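Local coordinates for protein N-acetyltransferase (Staphylococcus aureus subsp. aureus, PDB 4M85) that probably transfers an acetyl group from acetyl-coenzyme A to an amine, as a GNAT-fold N-acetyltransferase, at residues 72-78 and 113-119. Numbering follows the deposited sequence.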
loop_
_atom_site.group_PDB
_atom_site.type_symbol
_atom_site.label_atom_id
_atom_site.label_comp_id
_atom_site.label_asym_id
_atom_site.label_seq_id
_atom_site.Cartn_x
_atom_site.Cartn_y
_atom_site.Cartn_z
ATOM N N CYS A 72 -7.415 -2.882 -3.033
ATOM C CA CYS A 72 -6.102 -3.330 -3.489
ATOM C C CYS A 72 -5.162 -3.655 -2.365
ATOM O O CYS A 72 -5.377 -3.242 -1.227
ATOM C CB CYS A 72 -5.441 -2.321 -4.406
ATOM S SG CYS A 72 -4.827 -0.863 -3.566
ATOM N N ILE A 73 -4.138 -4.446 -2.708
ATOM C CA ILE A 73 -3.087 -4.830 -1.786
ATOM C C ILE A 73 -1.718 -4.603 -2.450
ATOM O O ILE A 73 -1.533 -4.967 -3.594
ATOM C CB ILE A 73 -3.241 -6.287 -1.286
ATOM C CG1 ILE A 73 -2.208 -6.571 -0.208
ATOM C CG2 ILE A 73 -3.129 -7.308 -2.424
ATOM C CD1 ILE A 73 -2.572 -7.703 0.730
ATOM N N ILE A 74 -0.783 -3.978 -1.723
ATOM C CA ILE A 74 0.492 -3.493 -2.325
ATOM C C ILE A 74 1.633 -4.116 -1.539
ATOM O O ILE A 74 1.688 -3.967 -0.342
ATOM C CB ILE A 74 0.628 -1.947 -2.239
ATOM C CG1 ILE A 74 -0.639 -1.279 -2.764
ATOM C CG2 ILE A 74 1.862 -1.446 -3.004
ATOM C CD1 ILE A 74 -0.641 0.242 -2.739
ATOM N N SER A 75 2.523 -4.822 -2.243
ATOM C CA SER A 75 3.621 -5.546 -1.627
ATOM C C SER A 75 4.828 -5.647 -2.567
ATOM O O SER A 75 4.664 -5.630 -3.766
ATOM C CB SER A 75 3.173 -6.937 -1.242
ATOM O OG SER A 75 2.876 -7.724 -2.383
ATOM N N TYR A 76 6.015 -5.762 -1.982
ATOM C CA TYR A 76 7.303 -5.784 -2.715
ATOM C C TYR A 76 8.422 -6.176 -1.734
ATOM O O TYR A 76 8.220 -6.122 -0.504
ATOM C CB TYR A 76 7.591 -4.410 -3.339
ATOM C CG TYR A 76 7.293 -3.274 -2.399
ATOM C CD1 TYR A 76 6.127 -2.538 -2.510
ATOM C CD2 TYR A 76 8.161 -2.956 -1.368
ATOM C CE1 TYR A 76 5.821 -1.528 -1.618
ATOM C CE2 TYR A 76 7.868 -1.938 -0.483
ATOM C CZ TYR A 76 6.693 -1.235 -0.606
ATOM O OH TYR A 76 6.425 -0.219 0.292
ATOM N N SER A 77 9.605 -6.545 -2.244
ATOM C CA SER A 77 10.673 -7.006 -1.345
ATOM C C SER A 77 11.146 -5.910 -0.434
ATOM O O SER A 77 11.351 -4.773 -0.868
ATOM C CB SER A 77 11.892 -7.588 -2.109
ATOM O OG SER A 77 12.323 -6.684 -3.095
ATOM N N GLY A 78 11.339 -6.255 0.832
ATOM C CA GLY A 78 11.917 -5.326 1.794
ATOM C C GLY A 78 13.335 -4.892 1.428
ATOM O O GLY A 78 13.747 -3.766 1.707
ATOM N N GLU A 113 12.285 -9.704 4.245
ATOM C CA GLU A 113 10.813 -9.733 4.180
ATOM C C GLU A 113 10.256 -9.344 2.823
ATOM O O GLU A 113 10.805 -8.492 2.137
ATOM C CB GLU A 113 10.195 -8.762 5.217
ATOM C CG GLU A 113 10.536 -9.061 6.669
ATOM C CD GLU A 113 10.150 -7.977 7.644
ATOM O OE1 GLU A 113 9.785 -6.835 7.252
ATOM O OE2 GLU A 113 10.249 -8.275 8.846
ATOM N N TYR A 114 9.144 -9.978 2.448
ATOM C CA TYR A 114 8.288 -9.463 1.399
ATOM C C TYR A 114 7.192 -8.631 2.080
ATOM O O TYR A 114 6.239 -9.177 2.673
ATOM C CB TYR A 114 7.747 -10.596 0.544
ATOM C CG TYR A 114 7.606 -10.194 -0.885
ATOM C CD1 TYR A 114 8.627 -10.426 -1.808
ATOM C CD2 TYR A 114 6.445 -9.534 -1.322
ATOM C CE1 TYR A 114 8.491 -10.016 -3.134
ATOM C CE2 TYR A 114 6.287 -9.136 -2.644
ATOM C CZ TYR A 114 7.303 -9.377 -3.547
ATOM O OH TYR A 114 7.102 -8.954 -4.842
ATOM N N TYR A 115 7.380 -7.310 2.028
ATOM C CA TYR A 115 6.593 -6.339 2.798
ATOM C C TYR A 115 5.282 -6.008 2.127
ATOM O O TYR A 115 5.243 -5.623 0.958
ATOM C CB TYR A 115 7.384 -5.025 2.995
ATOM C CG TYR A 115 6.672 -3.937 3.775
ATOM C CD1 TYR A 115 6.158 -4.182 5.054
ATOM C CD2 TYR A 115 6.557 -2.638 3.263
ATOM C CE1 TYR A 115 5.542 -3.184 5.785
ATOM C CE2 TYR A 115 5.948 -1.640 3.987
ATOM C CZ TYR A 115 5.434 -1.930 5.235
ATOM O OH TYR A 115 4.828 -0.967 5.951
ATOM N N ILE A 116 4.207 -6.134 2.896
ATOM C CA ILE A 116 2.894 -5.734 2.464
ATOM C C ILE A 116 2.676 -4.344 3.056
ATOM O O ILE A 116 2.414 -4.198 4.242
ATOM C CB ILE A 116 1.822 -6.698 2.981
ATOM C CG1 ILE A 116 2.098 -8.127 2.489
ATOM C CG2 ILE A 116 0.463 -6.256 2.484
ATOM C CD1 ILE A 116 1.301 -9.195 3.187
ATOM N N GLU A 117 2.771 -3.335 2.208
ATOM C CA GLU A 117 2.717 -1.959 2.640
ATOM C C GLU A 117 1.278 -1.492 2.915
ATOM O O GLU A 117 1.043 -0.750 3.863
ATOM C CB GLU A 117 3.347 -1.064 1.556
ATOM C CG GLU A 117 3.382 0.420 1.904
ATOM C CD GLU A 117 3.565 1.326 0.679
ATOM O OE1 GLU A 117 4.345 1.000 -0.232
ATOM O OE2 GLU A 117 2.924 2.385 0.634
ATOM N N THR A 118 0.344 -1.898 2.061
ATOM C CA THR A 118 -0.993 -1.308 2.016
ATOM C C THR A 118 -2.061 -2.371 1.716
ATOM O O THR A 118 -1.879 -3.184 0.810
ATOM C CB THR A 118 -1.092 -0.227 0.889
ATOM O OG1 THR A 118 -0.134 0.813 1.096
ATOM C CG2 THR A 118 -2.441 0.387 0.873
ATOM N N ILE A 119 -3.142 -2.373 2.500
ATOM C CA ILE A 119 -4.360 -3.123 2.180
ATOM C C ILE A 119 -5.508 -2.167 2.327
ATOM O O ILE A 119 -5.770 -1.725 3.433
ATOM C CB ILE A 119 -4.634 -4.306 3.130
ATOM C CG1 ILE A 119 -3.461 -5.256 3.157
ATOM C CG2 ILE A 119 -5.879 -5.038 2.663
ATOM C CD1 ILE A 119 -3.566 -6.346 4.208
HETATM O O HOH W 1 4.546 -7.753 -5.354
#
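Ile73 reaches across to two isoleucines of the antiparallel neighbour strand: its CD1 lies 3.6 Å from CG1 of Ile119 and 3.8 Å from CG2 of Ile116. Its CG1 stands anti to the backbone N (chi1 -174°), which directs CD1 toward the partner strand, where it touches both side chains. Leu135 and Leu138 of helix 130-140 cover this face of the sheet. On the other face Ile74 runs alongside Thr118, with CD1 of Ile74 3.7 Å from CB of Thr118.

Beyond Ile74 the register slips by one residue. Glu117 and Thr118 both face Ile74, whose carbonyl O receives N of Glu117 at 2.8 Å and, more weakly, N of Thr118; this is a classic beta bulge. Regular pairing resumes at Ser75 and Ile116, and Tyr76 and Tyr115 then exchange two backbone hydrogen bonds.

The bulge turns the side chain of Glu117 toward strand 72-77. There OE1 meets the hydroxyl OH of Tyr76 at 2.5 Å, a very short hydrogen bond donated by the tyrosine and lying at the edge of its ring, with the carboxylate turned 67° from the ring plane. The same OH also bonds Arg54, so the phenol is gripped from two residues and its rotation is probably restricted. On the isoleucine face, the ring of Tyr114 lies over the peptide joining Tyr76 to Ser77, with C of Tyr76 above its centre. Water 1 links OH of Tyr114 to the carbonyl O of Ser75, to which it donates at 2.7 Å.

Antiparallel strands 68-77 and 114-121 occupy the middle of the mixed sheet of the GNAT fold, and a bulge in the second of them is a hallmark of that fold, where it commonly borders the acetyl-coenzyme A site.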